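Local coordinates for conserved hypothetical protein (Bacteroides thetaiotaomicron, PDB 2HQY) that is of unknown function but binds coenzyme A and probably belongs with the acyltransferases related to phosphatidylglycerol lysyltransferase, at residues Ile2-Ile7 / Phe51-Phe56; Lys21-Asn26 / Pro225-Thr230; Asn90-Gly95 / Met292-Asp297. One frame throughout, in Å; residues are numbered along the deposited sequence.

Contact 1: Ile2-Ile7 / Phe51-Phe56; sequences IPFKDI and FLVFKF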
loop_
_atom_site.group_PDB
_atom_site.type_symbol
_atom_site.label_atom_id
_atom_site.label_comp_id
_atom_site.label_asym_id
_atom_site.label_seq_id
_atom_site.Cartn_x
_atom_site.Cartn_y
_atom_site.Cartn_z
ATOM N N ILE A 2 3.379 -12.213 -17.945
ATOM C CA ILE A 2 2.830 -10.860 -17.901
ATOM C C ILE A 2 3.700 -10.047 -16.943
ATOM O O ILE A 2 3.813 -10.386 -15.758
ATOM C CB ILE A 2 1.335 -10.783 -17.516
ATOM C CG1 ILE A 2 0.485 -11.634 -18.465
ATOM C CG2 ILE A 2 0.871 -9.317 -17.537
ATOM C CD1 ILE A 2 -0.988 -11.733 -18.066
ATOM N N PRO A 3 4.339 -8.986 -17.469
ATOM C CA PRO A 3 5.242 -8.189 -16.653
ATOM C C PRO A 3 4.415 -7.213 -15.801
ATOM O O PRO A 3 4.459 -6.003 -16.036
ATOM C CB PRO A 3 6.048 -7.429 -17.702
ATOM C CG PRO A 3 5.023 -7.158 -18.791
ATOM C CD PRO A 3 4.211 -8.440 -18.840
ATOM N N PHE A 4 3.641 -7.739 -14.852
ATOM C CA PHE A 4 2.843 -6.871 -13.976
ATOM C C PHE A 4 3.769 -5.986 -13.163
ATOM O O PHE A 4 4.809 -6.442 -12.646
ATOM C CB PHE A 4 1.925 -7.672 -13.045
ATOM C CG PHE A 4 0.643 -8.104 -13.681
ATOM C CD1 PHE A 4 -0.330 -7.163 -14.016
ATOM C CD2 PHE A 4 0.413 -9.452 -13.985
ATOM C CE1 PHE A 4 -1.521 -7.551 -14.636
ATOM C CE2 PHE A 4 -0.783 -9.857 -14.590
ATOM C CZ PHE A 4 -1.753 -8.915 -14.917
ATOM N N LYS A 5 3.370 -4.727 -13.025
ATOM C CA LYS A 5 4.094 -3.814 -12.172
ATOM C C LYS A 5 3.163 -3.063 -11.250
ATOM O O LYS A 5 2.010 -2.799 -11.599
ATOM C CB LYS A 5 4.925 -2.839 -12.992
ATOM C CG LYS A 5 4.269 -2.251 -14.194
ATOM C CD LYS A 5 5.298 -2.198 -15.331
ATOM N N ASP A 6 3.682 -2.718 -10.080
ATOM C CA ASP A 6 2.915 -1.916 -9.124
ATOM C C ASP A 6 2.523 -0.587 -9.749
ATOM O O ASP A 6 3.342 0.103 -10.356
ATOM C CB ASP A 6 3.730 -1.647 -7.858
ATOM C CG ASP A 6 4.187 -2.901 -7.179
ATOM O OD1 ASP A 6 3.608 -3.991 -7.419
ATOM O OD2 ASP A 6 5.166 -2.790 -6.408
ATOM N N ILE A 7 1.270 -0.187 -9.563
ATOM C CA ILE A 7 0.846 1.108 -10.066
ATOM C C ILE A 7 1.499 2.237 -9.240
ATOM O O ILE A 7 1.658 2.116 -8.027
ATOM C CB ILE A 7 -0.691 1.234 -10.063
ATOM C CG1 ILE A 7 -1.088 2.438 -10.950
ATOM C CG2 ILE A 7 -1.229 1.263 -8.604
ATOM C CD1 ILE A 7 -2.573 2.665 -11.179
ATOM N N PHE A 51 -3.943 -4.137 -24.731
ATOM C CA PHE A 51 -4.913 -3.839 -23.672
ATOM C C PHE A 51 -4.196 -3.420 -22.395
ATOM O O PHE A 51 -3.082 -3.881 -22.117
ATOM C CB PHE A 51 -5.722 -5.072 -23.317
ATOM C CG PHE A 51 -6.693 -5.516 -24.367
ATOM C CD1 PHE A 51 -8.032 -5.134 -24.295
ATOM C CD2 PHE A 51 -6.287 -6.406 -25.367
ATOM C CE1 PHE A 51 -8.982 -5.604 -25.234
ATOM C CE2 PHE A 51 -7.203 -6.888 -26.307
ATOM C CZ PHE A 51 -8.562 -6.480 -26.240
ATOM N N LEU A 52 -4.881 -2.607 -21.600
ATOM C CA LEU A 52 -4.434 -2.243 -20.261
ATOM C C LEU A 52 -5.138 -3.200 -19.305
ATOM O O LEU A 52 -6.378 -3.270 -19.302
ATOM C CB LEU A 52 -4.831 -0.801 -19.958
ATOM C CG LEU A 52 -4.673 -0.330 -18.510
ATOM C CD1 LEU A 52 -3.241 -0.495 -18.037
ATOM C CD2 LEU A 52 -5.158 1.122 -18.388
ATOM N N VAL A 53 -4.376 -3.917 -18.495
ATOM C CA VAL A 53 -4.958 -4.881 -17.538
ATOM C C VAL A 53 -4.499 -4.633 -16.098
ATOM O O VAL A 53 -3.374 -4.224 -15.889
ATOM C CB VAL A 53 -4.638 -6.330 -17.998
ATOM C CG1 VAL A 53 -5.342 -6.623 -19.344
ATOM C CG2 VAL A 53 -3.127 -6.525 -18.178
ATOM N N PHE A 54 -5.380 -4.848 -15.118
ATOM C CA PHE A 54 -5.066 -4.589 -13.698
ATOM C C PHE A 54 -5.247 -5.899 -12.942
ATOM O O PHE A 54 -6.073 -6.738 -13.339
ATOM C CB PHE A 54 -5.965 -3.513 -13.102
ATOM C CG PHE A 54 -5.748 -2.139 -13.681
ATOM C CD1 PHE A 54 -4.719 -1.325 -13.208
ATOM C CD2 PHE A 54 -6.551 -1.675 -14.721
ATOM C CE1 PHE A 54 -4.497 -0.027 -13.749
ATOM C CE2 PHE A 54 -6.343 -0.378 -15.277
ATOM C CZ PHE A 54 -5.312 0.440 -14.790
ATOM N N LYS A 55 -4.440 -6.072 -11.891
ATOM C CA LYS A 55 -4.446 -7.270 -11.029
ATOM C C LYS A 55 -4.466 -6.752 -9.589
ATOM O O LYS A 55 -3.655 -5.854 -9.244
ATOM C CB LYS A 55 -3.205 -8.104 -11.323
ATOM C CG LYS A 55 -2.940 -9.323 -10.439
ATOM C CD LYS A 55 -1.682 -10.013 -10.961
ATOM C CE LYS A 55 -1.378 -11.358 -10.262
ATOM N NZ LYS A 55 -0.118 -11.971 -10.851
ATOM N N PHE A 56 -5.415 -7.276 -8.801
ATOM C CA PHE A 56 -5.718 -6.850 -7.411
ATOM C C PHE A 56 -5.795 -8.065 -6.502
ATOM O O PHE A 56 -6.284 -9.125 -6.912
ATOM C CB PHE A 56 -7.142 -6.239 -7.247
ATOM C CG PHE A 56 -7.456 -5.141 -8.176
ATOM C CD1 PHE A 56 -7.187 -3.800 -7.814
ATOM C CD2 PHE A 56 -8.076 -5.411 -9.385
ATOM C CE1 PHE A 56 -7.496 -2.733 -8.698
ATOM C CE2 PHE A 56 -8.392 -4.361 -10.270
ATOM C CZ PHE A 56 -8.100 -3.032 -9.945
#

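Contact 2: Lys21-Asn26 / Pro225-Thr230; sequences KSDRRN and PINHET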
loop_
_atom_site.group_PDB
_atom_site.type_symbol
_atom_site.label_atom_id
_atom_site.label_comp_id
_atom_site.label_asym_id
_atom_site.label_seq_id
_atom_site.Cartn_x
_atom_site.Cartn_y
_atom_site.Cartn_z
ATOM N N LYS A 21 -9.809 7.486 -23.737
ATOM C CA LYS A 21 -10.449 7.216 -25.024
ATOM C C LYS A 21 -11.496 6.111 -24.949
ATOM O O LYS A 21 -12.218 5.879 -25.925
ATOM C CB LYS A 21 -9.404 6.873 -26.094
ATOM C CG LYS A 21 -8.723 5.541 -25.907
ATOM C CD LYS A 21 -7.854 5.209 -27.122
ATOM C CE LYS A 21 -6.885 4.057 -26.826
ATOM N NZ LYS A 21 -7.482 2.669 -26.882
ATOM N N SER A 22 -11.554 5.412 -23.817
ATOM C CA SER A 22 -12.436 4.248 -23.662
ATOM C C SER A 22 -13.865 4.691 -23.394
ATOM O O SER A 22 -14.110 5.855 -23.075
ATOM C CB SER A 22 -11.949 3.343 -22.526
ATOM O OG SER A 22 -12.321 3.873 -21.259
ATOM N N ASP A 23 -14.811 3.767 -23.506
ATOM C CA ASP A 23 -16.175 4.106 -23.115
ATOM C C ASP A 23 -16.531 3.582 -21.722
ATOM O O ASP A 23 -17.691 3.479 -21.356
ATOM C CB ASP A 23 -17.179 3.724 -24.228
ATOM C CG ASP A 23 -17.237 4.797 -25.348
ATOM O OD1 ASP A 23 -17.246 6.043 -25.066
ATOM O OD2 ASP A 23 -17.264 4.394 -26.528
ATOM N N ARG A 24 -15.499 3.312 -20.928
ATOM C CA ARG A 24 -15.679 2.837 -19.557
ATOM C C ARG A 24 -15.900 3.997 -18.596
ATOM O O ARG A 24 -15.100 4.914 -18.550
ATOM C CB ARG A 24 -14.445 2.031 -19.151
ATOM C CG ARG A 24 -14.118 0.953 -20.177
ATOM C CD ARG A 24 -14.919 -0.306 -19.927
ATOM N NE ARG A 24 -14.314 -0.995 -18.804
ATOM C CZ ARG A 24 -13.367 -1.925 -18.903
ATOM N NH1 ARG A 24 -12.870 -2.445 -17.792
ATOM N NH2 ARG A 24 -12.930 -2.343 -20.101
ATOM N N ARG A 25 -16.984 3.944 -17.827
ATOM C CA ARG A 25 -17.333 5.042 -16.933
ATOM C C ARG A 25 -17.185 4.701 -15.447
ATOM O O ARG A 25 -17.466 5.527 -14.578
ATOM C CB ARG A 25 -18.746 5.526 -17.242
ATOM C CG ARG A 25 -18.891 5.995 -18.674
ATOM C CD ARG A 25 -20.243 6.620 -18.910
ATOM N NE ARG A 25 -21.342 5.670 -18.749
ATOM C CZ ARG A 25 -22.634 6.009 -18.758
ATOM N NH1 ARG A 25 -23.001 7.281 -18.894
ATOM N NH2 ARG A 25 -23.570 5.078 -18.611
ATOM N N ASN A 26 -16.746 3.488 -15.139
ATOM C CA ASN A 26 -16.731 3.121 -13.726
ATOM C C ASN A 26 -15.586 3.764 -12.934
ATOM O O ASN A 26 -14.456 3.938 -13.453
ATOM C CB ASN A 26 -16.842 1.628 -13.517
ATOM C CG ASN A 26 -15.644 0.910 -13.969
ATOM O OD1 ASN A 26 -15.335 0.894 -15.158
ATOM N ND2 ASN A 26 -14.977 0.242 -13.035
ATOM N N PRO A 225 -11.139 13.288 -14.048
ATOM C CA PRO A 225 -11.783 12.540 -15.139
ATOM C C PRO A 225 -11.589 11.021 -15.016
ATOM O O PRO A 225 -10.534 10.552 -14.537
ATOM C CB PRO A 225 -11.057 13.079 -16.397
ATOM C CG PRO A 225 -10.645 14.469 -15.977
ATOM C CD PRO A 225 -10.152 14.245 -14.565
ATOM N N ILE A 226 -12.614 10.270 -15.436
ATOM C CA ILE A 226 -12.549 8.806 -15.571
ATOM C C ILE A 226 -12.350 8.463 -17.050
ATOM O O ILE A 226 -11.502 7.646 -17.407
ATOM C CB ILE A 226 -13.825 8.121 -15.046
ATOM C CG1 ILE A 226 -13.902 8.244 -13.515
ATOM C CG2 ILE A 226 -13.849 6.601 -15.450
ATOM C CD1 ILE A 226 -15.388 8.180 -12.984
ATOM N N ASN A 227 -13.158 9.078 -17.904
ATOM C CA ASN A 227 -12.901 8.993 -19.341
ATOM C C ASN A 227 -13.204 10.339 -19.984
ATOM O O ASN A 227 -13.464 11.326 -19.275
ATOM C CB ASN A 227 -13.624 7.794 -20.006
ATOM C CG ASN A 227 -15.116 8.049 -20.286
ATOM O OD1 ASN A 227 -15.698 9.039 -19.841
ATOM N ND2 ASN A 227 -15.713 7.178 -21.095
ATOM N N HIS A 228 -13.173 10.394 -21.307
ATOM C CA HIS A 228 -13.312 11.645 -22.041
ATOM C C HIS A 228 -14.592 12.425 -21.742
ATOM O O HIS A 228 -14.607 13.601 -21.862
ATOM C CB HIS A 228 -13.155 11.416 -23.525
ATOM C CG HIS A 228 -14.278 10.651 -24.117
ATOM N ND1 HIS A 228 -14.313 9.287 -24.132
ATOM C CD2 HIS A 228 -15.425 11.057 -24.675
ATOM C CE1 HIS A 228 -15.432 8.878 -24.674
ATOM N NE2 HIS A 228 -16.122 9.936 -25.019
ATOM N N GLU A 229 -15.646 11.745 -21.336
ATOM C CA GLU A 229 -16.927 12.363 -21.017
ATOM C C GLU A 229 -17.506 12.127 -19.599
ATOM O O GLU A 229 -18.646 12.410 -19.351
ATOM C CB GLU A 229 -17.988 11.979 -22.043
ATOM C CG GLU A 229 -18.270 10.526 -22.105
ATOM C CD GLU A 229 -19.360 10.145 -23.081
ATOM O OE1 GLU A 229 -19.811 10.993 -23.817
ATOM O OE2 GLU A 229 -19.755 9.008 -23.101
ATOM N N THR A 230 -16.689 11.608 -18.702
ATOM C CA THR A 230 -17.132 11.261 -17.348
ATOM C C THR A 230 -16.104 11.765 -16.339
ATOM O O THR A 230 -14.920 11.450 -16.437
ATOM C CB THR A 230 -17.330 9.727 -17.161
ATOM O OG1 THR A 230 -18.078 9.190 -18.270
ATOM C CG2 THR A 230 -18.028 9.407 -15.834
HETATM O O HOH W 1 -18.339 7.020 -22.084
#

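Contact 3: Asn90-Gly95 / Met292-Asp297; sequences NFCMLG and MACLKD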
loop_
_atom_site.group_PDB
_atom_site.type_symbol
_atom_site.label_atom_id
_atom_site.label_comp_id
_atom_site.label_asym_id
_atom_site.label_seq_id
_atom_site.Cartn_x
_atom_site.Cartn_y
_atom_site.Cartn_z
ATOM N N ASN A 90 -8.620 -19.455 -9.098
ATOM C CA ASN A 90 -9.530 -19.369 -10.223
ATOM C C ASN A 90 -9.415 -17.969 -10.830
ATOM O O ASN A 90 -8.962 -17.027 -10.167
ATOM C CB ASN A 90 -10.972 -19.667 -9.805
ATOM C CG ASN A 90 -11.887 -19.884 -10.999
ATOM O OD1 ASN A 90 -11.482 -20.475 -12.001
ATOM N ND2 ASN A 90 -13.119 -19.396 -10.906
ATOM N N PHE A 91 -9.787 -17.847 -12.098
ATOM C CA PHE A 91 -9.798 -16.543 -12.759
ATOM C C PHE A 91 -11.152 -15.862 -12.525
ATOM O O PHE A 91 -12.217 -16.431 -12.844
ATOM C CB PHE A 91 -9.505 -16.683 -14.257
ATOM C CG PHE A 91 -9.576 -15.389 -15.015
ATOM C CD1 PHE A 91 -8.610 -14.397 -14.827
ATOM C CD2 PHE A 91 -10.607 -15.155 -15.928
ATOM C CE1 PHE A 91 -8.677 -13.191 -15.539
ATOM C CE2 PHE A 91 -10.690 -13.962 -16.657
ATOM C CZ PHE A 91 -9.721 -12.966 -16.475
ATOM N N CYS A 92 -11.099 -14.652 -11.962
ATOM C CA CYS A 92 -12.278 -13.823 -11.741
ATOM C C CYS A 92 -11.945 -12.410 -12.165
ATOM O O CYS A 92 -10.851 -11.890 -11.835
ATOM C CB CYS A 92 -12.691 -13.807 -10.268
ATOM S SG CYS A 92 -13.356 -15.374 -9.667
ATOM N N MET A 93 -12.890 -11.800 -12.874
ATOM C CA MET A 93 -12.765 -10.409 -13.324
ATOM C C MET A 93 -13.806 -9.563 -12.657
ATOM O O MET A 93 -14.936 -10.029 -12.418
ATOM C CB MET A 93 -12.983 -10.291 -14.832
ATOM C CG MET A 93 -11.764 -10.371 -15.683
ATOM S SD MET A 93 -12.190 -10.214 -17.446
ATOM C CE MET A 93 -13.485 -11.426 -17.675
ATOM N N LEU A 94 -13.420 -8.312 -12.381
ATOM C CA LEU A 94 -14.288 -7.296 -11.771
ATOM C C LEU A 94 -14.620 -6.176 -12.762
ATOM O O LEU A 94 -13.991 -6.067 -13.837
ATOM C CB LEU A 94 -13.618 -6.707 -10.545
ATOM C CG LEU A 94 -13.318 -7.629 -9.376
ATOM C CD1 LEU A 94 -12.656 -6.831 -8.263
ATOM C CD2 LEU A 94 -14.565 -8.328 -8.852
ATOM N N GLY A 95 -15.646 -5.381 -12.419
ATOM C CA GLY A 95 -16.025 -4.173 -13.187
ATOM C C GLY A 95 -16.569 -4.467 -14.563
ATOM O O GLY A 95 -16.515 -3.624 -15.480
ATOM N N MET A 292 -19.113 -9.458 -11.334
ATOM C CA MET A 292 -17.931 -10.285 -11.227
ATOM C C MET A 292 -18.151 -11.467 -12.167
ATOM O O MET A 292 -19.211 -12.111 -12.145
ATOM C CB MET A 292 -17.669 -10.722 -9.787
ATOM C CG MET A 292 -16.470 -11.704 -9.654
ATOM S SD MET A 292 -15.876 -11.954 -7.964
ATOM C CE MET A 292 -16.960 -13.254 -7.428
ATOM N N ALA A 293 -17.160 -11.718 -13.017
ATOM C CA ALA A 293 -17.190 -12.820 -13.973
ATOM C C ALA A 293 -16.100 -13.797 -13.552
ATOM O O ALA A 293 -14.901 -13.472 -13.613
ATOM C CB ALA A 293 -16.938 -12.304 -15.383
ATOM N N CYS A 294 -16.516 -14.963 -13.111
ATOM C CA CYS A 294 -15.611 -16.016 -12.720
ATOM C C CYS A 294 -15.678 -17.214 -13.680
ATOM O O CYS A 294 -16.731 -17.641 -14.057
ATOM C CB CYS A 294 -15.875 -16.463 -11.302
ATOM S SG CYS A 294 -15.475 -15.268 -10.053
ATOM N N LEU A 295 -14.520 -17.708 -14.064
ATOM C CA LEU A 295 -14.436 -18.795 -15.006
ATOM C C LEU A 295 -15.086 -19.978 -14.345
ATOM O O LEU A 295 -14.802 -20.259 -13.227
ATOM C CB LEU A 295 -12.980 -19.099 -15.275
ATOM C CG LEU A 295 -12.582 -19.742 -16.562
ATOM C CD1 LEU A 295 -13.182 -19.076 -17.710
ATOM C CD2 LEU A 295 -11.126 -19.838 -16.685
ATOM N N LYS A 296 -15.995 -20.641 -15.042
ATOM C CA LYS A 296 -16.605 -21.885 -14.582
ATOM C C LYS A 296 -15.615 -23.017 -14.743
ATOM O O LYS A 296 -15.138 -23.219 -15.812
ATOM C CB LYS A 296 -17.811 -22.190 -15.455
ATOM C CG LYS A 296 -18.995 -21.414 -15.102
ATOM C CD LYS A 296 -20.254 -22.199 -15.300
ATOM C CE LYS A 296 -20.575 -22.355 -16.745
ATOM N NZ LYS A 296 -21.899 -21.855 -17.014
ATOM N N ASP A 297 -15.301 -23.723 -13.664
ATOM C CA ASP A 297 -14.087 -24.527 -13.561
ATOM C C ASP A 297 -12.924 -23.829 -14.225
ATOM O O ASP A 297 -12.382 -22.863 -13.695
ATOM C CB ASP A 297 -13.741 -24.820 -12.085
ATOM C CG ASP A 297 -13.387 -26.288 -11.824
ATOM O OD1 ASP A 297 -12.407 -26.799 -12.395
ATOM O OD2 ASP A 297 -14.093 -26.930 -11.036
#

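Contact 1: Ile2-Ile7 / Phe51-Phe56
Lys55 runs across the Phe4 ring, nearly perpendicular to that side chain, and covers one of its faces. Its first torsion carries CG anti to the backbone N (chi1 174°), and the chain stays extended from there, climbing over the aromatic surface. CB starts the crossing 3.8 Å from Phe4 CE1. Farther out, CD is set above the ring, 3.8 Å from the Phe4 centroid and 17° off the normal, a CH-pi contact in which CD is shared evenly between CD2 and CE2. Beyond it NZ passes Phe4 CD2 at 4.1 Å and ends in salt bridges with Glu87 and Asp83 of helix 73-87, so the charge is met by two carboxylates while the methylenes lie on the ring. Ile2 CG2 lies on the opposite face, toward the rim, on the far side of an inverse gamma turn centred on Pro3 whose bond is weak, and the ring edge meets Val53, whose O lies near the ring plane, 4.0 Å from Phe4 CE1. No hydrogen bond joins the two segments: strand 44-48 pairs with both strand 5-6 and strand 51-58, and the side chains meet across this intervening strand. An alanine at Phe4 is likely to open a gap between the Lys55 methylenes and Ile2 CG2 and leave the middle of the lysine chain without its support, with the salt bridges at NZ still holding its tip. Phe54, between Val53 and Lys55, has its CB pointing away from segment 2-7, yet its ring comes nearer, CE1 lying 4.2 Å from Ile7 CD1. Both side chains also touch Leu34 of helix 31-36. Asp6 OD2 forms a salt bridge with Arg38 of the second subunit.

Contact 2: Lys21-Asn26 / Pro225-Thr230
Asn227 reaches over to segment 21-26 and donates from ND2 to Ser22 O at 2.9 Å, in a bent bond (139°) tilted out of the carbonyl plane. Its other amide atom fixes the rotation: OD1 accepts from Thr230 OG1 and from Glu229 N, which come from opposite faces of the amide plane. The tight part lies beside it, where Ile226 CG2 packs 3.4 Å from Asn26 O and the Arg25 chain crosses Thr230 with CG 3.3 Å from OG1. Segment 225-230 is the hairpin bend between strands 216-227 and 230-238: a type I turn from Asn227 to Thr230, an Asx turn at Asn227, and a classic bulge in which Ile226 and Asn227 both face Thr230. Toward solvent the packing gives way to water. One water accepts from Asn227 ND2, donates to Glu229 OE2 at 2.6 Å and only weakly to Asp23 OD1, and so probably eases the closeness of the two carboxylates. Asp23 OD1 also sits at the edge of the exposed His228 ring, 3.4 Å from CE1, while ND1 of that ring is hydrogen-bonded to Met20 O.

Contact 3: Asn90-Gly95 / Met292-Asp297
Cys92 and Cys294 face each other as a non-hydrogen-bonded pair of an antiparallel ladder, and their side chains join in a cross-strand disulfide between strands 92-96 and 286-295. Each SG is anti to its own carbonyl carbon, with nearly equal first torsions (chi1 near -69° in both), which leans the two sulfurs together; SG to SG is 2.2 Å and the C-S-S-C torsion is 113°. The CA atoms of this pair stand 4.1 Å apart, compared with 5.1 Å for the hydrogen-bonded pair Met93 and Ala293 that follows. The latter two point to the other face of the sheet, where Met93 CE comes within 4.2 Å of Ala293 CB and Met93 also meets Leu77 of helix 73-87. Farther along, Leu94 and Met292 run alongside each other in the same direction, Leu94 CD2 being 4.0 Å from Met292 SD; the same sulfur borders Cys92 CB. The disulfide thus staples strand 92-96 to the last strand of the chain, whose other edge bonds to strand 112-116. Beyond it, Phe91 and Leu295 turn toward helix 73-87, both touching Ile81, while Phe91 CB lies 4.3 Å from Leu295 CD2. Their backbones are held as well: Leu295 N donates to Phe91 O at 2.9 Å, almost in line with the C=O bond and nearly straight at hydrogen (173°).

In the fold
From the N terminus, the chain lays down 2-7, passes 21-26 in the loop after helix 12-19, and closes contact 1 when strand 51-58 comes in. Contact 2 has opened by then but waits until the hairpin at 225-230, so these two cross. Contact 3 opens with 90-95, after contact 1 is complete, and the two follow in series, their centres about 17 Å apart. Contacts 2 and 3 cross, because 90-95 comes between 21-26 and 225-230 and 292-297 after both. Contact 1 sets the N-terminal segment against strand 51-58, beside helix 73-87, contact 2 anchors the early loop to a later hairpin, and contact 3 ties the last strand to the first part of the chain.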